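Local structure of SCARECROW-LIKE protein 7 (Oryza sativa Japonica Group, 5HYZ) at residues Ala258-Arg263 / Glu364-Leu369; Tyr349-Leu354 / Leu359-Glu364. The protein is a probable GRAS-family transcription factor that binds DNA in vitro, acts in plant development and abiotic stress resistance, and forms a homodimer. All coordinates share one frame; numbering follows the deposited sequence.

Contact 1 (Ala258-Arg263 / Glu364-Leu369)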
ATOM      1  N   ALA A 258      28.406   1.000  -8.244  1.00 17.29           N
ATOM      2  CA  ALA A 258      27.474   2.083  -7.942  1.00 19.62           C
ATOM      3  C   ALA A 258      26.656   2.439  -9.169  1.00 18.30           C
ATOM      4  O   ALA A 258      25.450   2.627  -9.076  1.00 17.91           O
ATOM      5  CB  ALA A 258      28.243   3.343  -7.371  1.00 18.24           C
ATOM      6  N   LEU A 259      27.302   2.528 -10.328  1.00 18.54           N
ATOM      7  CA  LEU A 259      26.568   2.916 -11.539  1.00 19.56           C
ATOM      8  C   LEU A 259      25.483   1.910 -11.882  1.00 20.46           C
ATOM      9  O   LEU A 259      24.366   2.267 -12.205  1.00 19.78           O
ATOM     10  CB  LEU A 259      27.517   3.086 -12.731  1.00 20.24           C
ATOM     11  CG  LEU A 259      26.855   3.753 -13.938  1.00 21.83           C
ATOM     12  CD1 LEU A 259      26.543   5.230 -13.637  1.00 20.91           C
ATOM     13  CD2 LEU A 259      27.788   3.610 -15.123  1.00 25.01           C
ATOM     14  N   SER A 260      25.803   0.626 -11.757  1.00 21.11           N
ATOM     15  CA  SER A 260      24.795  -0.395 -12.049  1.00 20.72           C
ATOM     16  C   SER A 260      23.614  -0.391 -11.037  1.00 23.39           C
ATOM     17  O   SER A 260      22.414  -0.442 -11.392  1.00 20.53           O
ATOM     18  CB  SER A 260      25.475  -1.768 -12.056  1.00 23.58           C
ATOM     19  OG  SER A 260      24.466  -2.753 -12.013  1.00 33.20           O
ATOM     20  N   TYR A 261      23.977  -0.303  -9.761  1.00 19.59           N
ATOM     21  CA  TYR A 261      22.983  -0.202  -8.688  1.00 20.07           C
ATOM     22  C   TYR A 261      22.031   1.012  -8.850  1.00 20.35           C
ATOM     23  O   TYR A 261      20.774   0.909  -8.855  1.00 19.00           O
ATOM     24  CB  TYR A 261      23.741  -0.148  -7.366  1.00 17.83           C
ATOM     25  CG  TYR A 261      22.898   0.123  -6.150  1.00 17.47           C
ATOM     26  CD1 TYR A 261      22.043  -0.852  -5.587  1.00 23.55           C
ATOM     27  CD2 TYR A 261      22.978   1.334  -5.541  1.00 23.45           C
ATOM     28  CE1 TYR A 261      21.276  -0.526  -4.461  1.00 20.53           C
ATOM     29  CE2 TYR A 261      22.244   1.628  -4.419  1.00 27.50           C
ATOM     30  CZ  TYR A 261      21.404   0.710  -3.900  1.00 21.86           C
ATOM     31  OH  TYR A 261      20.737   1.172  -2.782  1.00 33.48           O
ATOM     32  N   TYR A 262      22.625   2.195  -9.003  1.00 17.61           N
ATOM     33  CA  TYR A 262      21.794   3.387  -9.140  1.00 17.95           C
ATOM     34  C   TYR A 262      21.035   3.402 -10.476  1.00 18.30           C
ATOM     35  O   TYR A 262      19.959   3.979 -10.561  1.00 18.67           O
ATOM     36  CB  TYR A 262      22.663   4.659  -8.937  1.00 16.25           C
ATOM     37  CG  TYR A 262      22.839   4.908  -7.451  1.00 16.48           C
ATOM     38  CD1 TYR A 262      21.770   5.360  -6.677  1.00 18.22           C
ATOM     39  CD2 TYR A 262      24.045   4.598  -6.804  1.00 16.46           C
ATOM     40  CE1 TYR A 262      21.904   5.506  -5.310  1.00 19.05           C
ATOM     41  CE2 TYR A 262      24.191   4.776  -5.471  1.00 20.58           C
ATOM     42  CZ  TYR A 262      23.093   5.223  -4.719  1.00 20.85           C
ATOM     43  OH  TYR A 262      23.199   5.361  -3.365  1.00 21.43           O
ATOM     44  N   ARG A 263      21.562   2.756 -11.512  1.00 18.84           N
ATOM     45  CA  ARG A 263      20.783   2.653 -12.757  1.00 22.03           C
ATOM     46  C   ARG A 263      19.446   1.960 -12.487  1.00 21.45           C
ATOM     47  O   ARG A 263      18.385   2.454 -12.881  1.00 22.07           O
ATOM     48  CB  ARG A 263      21.548   1.876 -13.840  1.00 25.12           C
ATOM     49  CG  ARG A 263      20.835   1.946 -15.201  1.00 27.65           C
ATOM     50  CD  ARG A 263      21.335   0.943 -16.228  1.00 35.31           C
ATOM     51  NE  ARG A 263      20.989  -0.432 -15.871  1.00 51.43           N
ATOM     52  CZ  ARG A 263      21.312  -1.507 -16.594  1.00 59.47           C
ATOM     53  NH1 ARG A 263      21.991  -1.388 -17.744  1.00 56.53           N
ATOM     54  NH2 ARG A 263      20.950  -2.713 -16.163  1.00 62.96           N
ATOM     55  N   GLU A 364      14.524  -5.708 -12.539  1.00 18.69           N
ATOM     56  CA  GLU A 364      15.091  -6.383 -13.739  1.00 23.53           C
ATOM     57  C   GLU A 364      16.148  -7.420 -13.349  1.00 23.38           C
ATOM     58  O   GLU A 364      17.243  -7.466 -13.910  1.00 24.75           O
ATOM     59  CB  GLU A 364      15.682  -5.343 -14.710  1.00 28.07           C
ATOM     60  CG  GLU A 364      15.452  -5.703 -16.179  1.00 44.27           C
ATOM     61  CD  GLU A 364      15.420  -4.454 -17.043  1.00 57.99           C
ATOM     62  OE1 GLU A 364      14.325  -4.105 -17.547  1.00 57.99           O
ATOM     63  OE2 GLU A 364      16.485  -3.804 -17.182  1.00 55.70           O
ATOM     64  N   LYS A 365      15.796  -8.211 -12.345  1.00 18.42           N
ATOM     65  CA  LYS A 365      16.587  -9.306 -11.796  1.00 17.31           C
ATOM     66  C   LYS A 365      17.885  -8.922 -11.095  1.00 17.16           C
ATOM     67  O   LYS A 365      18.624  -9.807 -10.686  1.00 20.84           O
ATOM     68  CB  LYS A 365      16.866 -10.323 -12.906  1.00 26.35           C
ATOM     69  CG  LYS A 365      15.527 -10.778 -13.513  1.00 26.67           C
ATOM     70  CD  LYS A 365      15.588 -12.211 -14.083  1.00 38.23           C
ATOM     71  CE  LYS A 365      14.301 -12.522 -14.883  1.00 49.30           C
ATOM     72  NZ  LYS A 365      13.051 -12.230 -14.079  1.00 53.23           N
ATOM     73  N   ARG A 366      18.091  -7.642 -10.862  1.00 17.15           N
ATOM     74  CA  ARG A 366      19.239  -7.151 -10.113  1.00 20.19           C
ATOM     75  C   ARG A 366      18.799  -6.846  -8.665  1.00 17.57           C
ATOM     76  O   ARG A 366      18.002  -5.957  -8.471  1.00 17.73           O
ATOM     77  CB  ARG A 366      19.790  -5.893 -10.812  1.00 21.94           C
ATOM     78  CG  ARG A 366      20.532  -4.752 -10.016  1.00 41.75           C
ATOM     79  CD  ARG A 366      21.496  -5.234  -8.975  1.00 42.78           C
ATOM     80  NE  ARG A 366      22.541  -4.292  -8.560  1.00 46.16           N
ATOM     81  CZ  ARG A 366      23.257  -4.517  -7.460  1.00 48.63           C
ATOM     82  NH1 ARG A 366      22.963  -5.599  -6.722  1.00 46.49           N
ATOM     83  NH2 ARG A 366      24.243  -3.707  -7.078  1.00 30.34           N
ATOM     84  N   PRO A 367      19.339  -7.571  -7.703  1.00 16.42           N
ATOM     85  CA  PRO A 367      18.980  -7.412  -6.281  1.00 14.71           C
ATOM     86  C   PRO A 367      19.277  -5.989  -5.839  1.00 17.46           C
ATOM     87  O   PRO A 367      20.383  -5.522  -6.136  1.00 17.63           O
ATOM     88  CB  PRO A 367      19.905  -8.417  -5.564  1.00 17.81           C
ATOM     89  CG  PRO A 367      20.322  -9.381  -6.605  1.00 28.44           C
ATOM     90  CD  PRO A 367      20.257  -8.704  -7.927  1.00 24.42           C
ATOM     91  N   LEU A 368      18.355  -5.321  -5.139  1.00 16.52           N
ATOM     92  CA  LEU A 368      18.594  -3.960  -4.699  1.00 14.64           C
ATOM     93  C   LEU A 368      18.535  -3.813  -3.199  1.00 13.74           C
ATOM     94  O   LEU A 368      19.317  -3.031  -2.619  1.00 15.84           O
ATOM     95  CB  LEU A 368      17.574  -2.995  -5.291  1.00 17.29           C
ATOM     96  CG  LEU A 368      17.634  -2.809  -6.802  1.00 26.59           C
ATOM     97  CD1 LEU A 368      16.624  -1.773  -7.226  1.00 20.68           C
ATOM     98  CD2 LEU A 368      19.076  -2.422  -7.286  1.00 22.58           C
ATOM     99  N   LEU A 369      17.601  -4.530  -2.579  1.00 15.03           N
ATOM    100  CA  LEU A 369      17.394  -4.340  -1.078  1.00 12.72           C
ATOM    101  C   LEU A 369      17.261  -5.728  -0.496  1.00 16.53           C
ATOM    102  O   LEU A 369      16.366  -6.486  -0.897  1.00 15.71           O
ATOM    103  CB  LEU A 369      16.129  -3.529  -0.782  1.00 15.20           C
ATOM    104  CG  LEU A 369      16.135  -2.862   0.608  1.00 23.21           C
ATOM    105  CD1 LEU A 369      14.941  -1.948   0.692  1.00 27.26           C
ATOM    106  CD2 LEU A 369      16.026  -3.854   1.707  1.00 22.77           C
TER

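Contact 2 (Tyr349-Leu354 / Leu359-Glu364)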
ATOM      1  N   TYR A 349       9.787  -5.436 -10.747  1.00 19.17           N
ATOM      2  CA  TYR A 349      10.184  -6.013  -9.456  1.00 16.05           C
ATOM      3  C   TYR A 349      10.070  -7.503  -9.411  1.00 20.16           C
ATOM      4  O   TYR A 349       9.131  -8.092  -9.982  1.00 18.83           O
ATOM      5  CB  TYR A 349       9.326  -5.418  -8.334  1.00 14.63           C
ATOM      6  CG  TYR A 349       9.568  -3.949  -8.132  1.00 13.74           C
ATOM      7  CD1 TYR A 349      10.816  -3.455  -7.660  1.00 18.15           C
ATOM      8  CD2 TYR A 349       8.556  -3.041  -8.385  1.00 17.61           C
ATOM      9  CE1 TYR A 349      11.009  -2.098  -7.447  1.00 18.40           C
ATOM     10  CE2 TYR A 349       8.755  -1.691  -8.179  1.00 21.13           C
ATOM     11  CZ  TYR A 349      10.009  -1.225  -7.736  1.00 20.67           C
ATOM     12  OH  TYR A 349      10.170   0.135  -7.545  1.00 22.17           O
ATOM     13  N   SER A 350      11.016  -8.146  -8.748  1.00 14.28           N
ATOM     14  CA  SER A 350      10.902  -9.584  -8.465  1.00 17.89           C
ATOM     15  C   SER A 350      11.669  -9.899  -7.223  1.00 17.55           C
ATOM     16  O   SER A 350      12.363  -9.027  -6.712  1.00 16.95           O
ATOM     17  CB  SER A 350      11.462 -10.462  -9.627  1.00 17.26           C
ATOM     18  OG  SER A 350      12.870 -10.372  -9.701  1.00 20.83           O
ATOM     19  N   LEU A 351      11.551 -11.124  -6.740  1.00 15.64           N
ATOM     20  CA  LEU A 351      12.318 -11.547  -5.555  1.00 16.38           C
ATOM     21  C   LEU A 351      13.418 -12.466  -5.957  1.00 22.17           C
ATOM     22  O   LEU A 351      13.224 -13.358  -6.780  1.00 19.80           O
ATOM     23  CB  LEU A 351      11.405 -12.257  -4.534  1.00 17.29           C
ATOM     24  CG  LEU A 351      10.343 -11.513  -3.739  1.00 29.32           C
ATOM     25  CD1 LEU A 351      10.884 -10.197  -3.138  1.00 25.77           C
ATOM     26  CD2 LEU A 351       9.080 -11.230  -4.494  1.00 30.81           C
ATOM     27  N   VAL A 352      14.586 -12.275  -5.380  1.00 15.90           N
ATOM     28  CA  VAL A 352      15.775 -13.109  -5.657  1.00 18.94           C
ATOM     29  C   VAL A 352      16.372 -13.646  -4.380  1.00 23.56           C
ATOM     30  O   VAL A 352      16.579 -12.878  -3.423  1.00 21.02           O
ATOM     31  CB  VAL A 352      16.833 -12.276  -6.408  1.00 26.62           C
ATOM     32  CG1 VAL A 352      18.181 -12.981  -6.428  1.00 30.17           C
ATOM     33  CG2 VAL A 352      16.324 -11.991  -7.836  1.00 21.04           C
ATOM     34  N   GLU A 353      16.641 -14.945  -4.326  1.00 19.90           N
ATOM     35  CA  GLU A 353      17.284 -15.498  -3.131  1.00 24.46           C
ATOM     36  C   GLU A 353      18.787 -15.348  -3.258  1.00 26.64           C
ATOM     37  O   GLU A 353      19.353 -15.603  -4.323  1.00 23.24           O
ATOM     38  CB  GLU A 353      16.895 -16.971  -2.970  1.00 26.47           C
ATOM     39  CG  GLU A 353      15.441 -17.256  -3.275  1.00 35.91           C
ATOM     40  CD  GLU A 353      14.609 -17.272  -2.041  1.00 42.98           C
ATOM     41  OE1 GLU A 353      15.223 -17.252  -0.948  1.00 45.69           O
ATOM     42  OE2 GLU A 353      13.352 -17.285  -2.149  1.00 48.49           O
ATOM     43  N   LEU A 354      19.470 -14.921  -2.208  1.00 19.28           N
ATOM     44  CA  LEU A 354      20.936 -14.901  -2.228  1.00 16.37           C
ATOM     45  C   LEU A 354      21.405 -15.769  -1.077  1.00 21.50           C
ATOM     46  O   LEU A 354      20.789 -15.790  -0.004  1.00 19.19           O
ATOM     47  CB  LEU A 354      21.510 -13.472  -2.104  1.00 18.73           C
ATOM     48  CG  LEU A 354      20.995 -12.466  -3.112  1.00 22.01           C
ATOM     49  CD1 LEU A 354      21.399 -11.059  -2.726  1.00 22.73           C
ATOM     50  CD2 LEU A 354      21.540 -12.795  -4.488  1.00 30.19           C
ATOM     51  N   LEU A 359      16.889 -12.708   1.352  1.00 12.49           N
ATOM     52  CA  LEU A 359      15.814 -12.536   0.343  1.00 13.55           C
ATOM     53  C   LEU A 359      15.952 -11.141  -0.154  1.00 15.56           C
ATOM     54  O   LEU A 359      16.022 -10.225   0.641  1.00 12.80           O
ATOM     55  CB  LEU A 359      14.427 -12.753   0.944  1.00 11.95           C
ATOM     56  CG  LEU A 359      13.281 -12.617  -0.083  1.00 15.91           C
ATOM     57  CD1 LEU A 359      13.360 -13.704  -1.138  1.00 17.83           C
ATOM     58  CD2 LEU A 359      11.988 -12.736   0.659  1.00 16.31           C
ATOM     59  N   SER A 360      15.995 -10.920  -1.463  1.00 11.31           N
ATOM     60  CA  SER A 360      16.241  -9.573  -1.949  1.00 13.15           C
ATOM     61  C   SER A 360      15.159  -9.146  -2.921  1.00 15.56           C
ATOM     62  O   SER A 360      14.684  -9.963  -3.757  1.00 17.58           O
ATOM     63  CB  SER A 360      17.640  -9.528  -2.615  1.00 17.05           C
ATOM     64  OG  SER A 360      17.974  -8.218  -2.996  1.00 23.38           O
ATOM     65  N   LEU A 361      14.809  -7.869  -2.864  1.00 15.30           N
ATOM     66  CA  LEU A 361      13.898  -7.273  -3.816  1.00 12.64           C
ATOM     67  C   LEU A 361      14.779  -6.744  -4.926  1.00 16.78           C
ATOM     68  O   LEU A 361      15.745  -6.014  -4.686  1.00 15.02           O
ATOM     69  CB  LEU A 361      13.078  -6.168  -3.175  1.00 12.86           C
ATOM     70  CG  LEU A 361      12.248  -5.263  -4.061  1.00 16.68           C
ATOM     71  CD1 LEU A 361      11.182  -6.165  -4.729  1.00 17.15           C
ATOM     72  CD2 LEU A 361      11.589  -4.130  -3.256  1.00 20.05           C
ATOM     73  N   ALA A 362      14.457  -7.202  -6.145  1.00 13.43           N
ATOM     74  CA  ALA A 362      15.231  -6.891  -7.337  1.00 14.23           C
ATOM     75  C   ALA A 362      14.483  -6.076  -8.376  1.00 17.57           C
ATOM     76  O   ALA A 362      13.256  -6.111  -8.440  1.00 15.97           O
ATOM     77  CB  ALA A 362      15.708  -8.235  -7.966  1.00 13.50           C
ATOM     78  N   TRP A 363      15.242  -5.334  -9.190  1.00 17.45           N
ATOM     79  CA  TRP A 363      14.690  -4.621 -10.345  1.00 16.06           C
ATOM     80  C   TRP A 363      15.344  -5.202 -11.600  1.00 19.60           C
ATOM     81  O   TRP A 363      16.572  -5.235 -11.669  1.00 16.90           O
ATOM     82  CB  TRP A 363      14.964  -3.105 -10.260  1.00 17.07           C
ATOM     83  CG  TRP A 363      14.436  -2.392 -11.475  1.00 20.29           C
ATOM     84  CD1 TRP A 363      15.156  -2.083 -12.609  1.00 24.18           C
ATOM     85  CD2 TRP A 363      13.090  -1.897 -11.703  1.00 19.46           C
ATOM     86  NE1 TRP A 363      14.350  -1.429 -13.510  1.00 23.31           N
ATOM     87  CE2 TRP A 363      13.086  -1.287 -12.985  1.00 23.31           C
ATOM     88  CE3 TRP A 363      11.909  -1.872 -10.942  1.00 18.57           C
ATOM     89  CZ2 TRP A 363      11.943  -0.699 -13.525  1.00 23.45           C
ATOM     90  CZ3 TRP A 363      10.790  -1.292 -11.472  1.00 20.52           C
ATOM     91  CH2 TRP A 363      10.809  -0.709 -12.758  1.00 22.89           C
ATOM     92  N   GLU A 364      14.524  -5.708 -12.539  1.00 18.69           N
ATOM     93  CA  GLU A 364      15.091  -6.383 -13.739  1.00 23.53           C
ATOM     94  C   GLU A 364      16.148  -7.420 -13.349  1.00 23.38           C
ATOM     95  O   GLU A 364      17.243  -7.466 -13.910  1.00 24.75           O
ATOM     96  CB  GLU A 364      15.682  -5.343 -14.710  1.00 28.07           C
ATOM     97  CG  GLU A 364      15.452  -5.703 -16.179  1.00 44.27           C
ATOM     98  CD  GLU A 364      15.420  -4.454 -17.043  1.00 57.99           C
ATOM     99  OE1 GLU A 364      14.325  -4.105 -17.547  1.00 57.99           O
ATOM    100  OE2 GLU A 364      16.485  -3.804 -17.182  1.00 55.70           O
TER

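Contact 1 (Ala258-Arg263 / Glu364-Leu369)
Over one face of the Arg366 guanidinium lies the ring atom CD1 of Tyr261, while the Tyr261 ring itself receives the carbonyl oxygen of Leu368 at its edge, near the ring plane. Here helix 251-272 of the GRAS domain packs on the last strand of its mixed, Rossmann-like sheet, and the two short segments run almost perpendicular, their axes 9.4 Å apart at an angle of 83°. The guanidinium and the phenol ring are steeply turned against each other, with 69° between their planes, so they do not form a parallel stack. Instead Arg366 reaches across the base of the tyrosine, its NH2 lying 3.6 Å from Tyr261 CB, while its NH1 makes a weak hydrogen bond to the backbone oxygen of Glu243. The arginine chain is bent at chi2, and its NE lies 4.2 Å from Ser260 OG, a loose polar approach. CG of Tyr261 is anti to the backbone N (chi1 173°), which places the CD1-CE1 side of the ring against Leu368. The contact is small, burying 223 Å² in all, and consists mainly of van der Waals contacts of Tyr261 with Arg366 and Leu368. Tyr261 and Leu368 are buried, whereas Arg366 and Ser260 are partly exposed. Leu368 also packs on Ser264 and Leu265 of the same helix, and Val244 touches both Tyr261 and Arg366. Leu368 and Leu369 both face Leu361, a classic beta bulge at the point where the strand turns a corner. Leu368 CD2 sits 3.8 Å from Tyr261 CD1, and Leu368 O approaches Tyr261 CE1 to 3.7 Å.

Contact 2 (Tyr349-Leu354 / Leu359-Glu364)
Ser350 and Ala362 form a hydrogen-bonded antiparallel pair: Ala362 N donates to Ser350 O at 2.8 Å. Ser350 N returns a bond to Ala362 O at 3.0 Å, its donor tilted from the carbonyl plane. Val352 and Ser360 repeat this exchange two residues further along, and the bond from Val352 N to Ser360 O, 2.8 Å long, is nearly straight at 169°. Between and beyond these pairs the strands also use CA-H...O contacts, the shorter from Tyr349 CA to Ala362 O at 3.2 Å. On the face carrying Ser350, Val352, Ser360 and Ala362, Val352 CG2 meets Ala362 CB at 3.8 Å, while Ser360 OG turns to Thr370 on the next strand. The other face carries the aromatic pair. Trp363 directs the CE3-CZ3 edge of its six-membered ring at the face of Tyr349 in a T-shaped stack, CE3 lying 3.6 Å from Tyr349 CE1, with the planes at 78°. Trp363 NE1 is hydrogen-bonded to Glu267 of helix 251-272, which would restrain rotation of the indole. Leu361 CD1 packs beside the tyrosine, 4.0 Å from Tyr349 CD1. At the far end Leu359 CD1 rests against the carboxylate of Glu353, whose OE2 is held by a salt bridge to Arg333. Phe92 of helix 89-104 touches Leu351, Leu359 and Leu361. The whole is a twisted antiparallel beta hairpin, within the predicted SAW region, that precedes and pairs with the last strand, 366-374, of the GRAS-domain sheet.

How the contacts relate
The centres of the two contacts lie about 10 Å apart, on the same side of the chain's centre. Along the chain the hairpin of contact 2 is nested inside the long loop closed by contact 1, and Glu364 belongs to both. Strands 358-363 and 366-374 follow each other directly and are antiparallel neighbours in one mixed sheet; probable hydrogen bonds from Leu368 N to Leu361 O and from Leu361 N to Leu369 O join them. Helix 251-272, from the predicted PFYRE region, meets the bulged strand in contact 1 and also Trp363 of contact 2. The C-terminal hairpin is thus joined, through the last strand and this helix, to the rest of the GRAS domain.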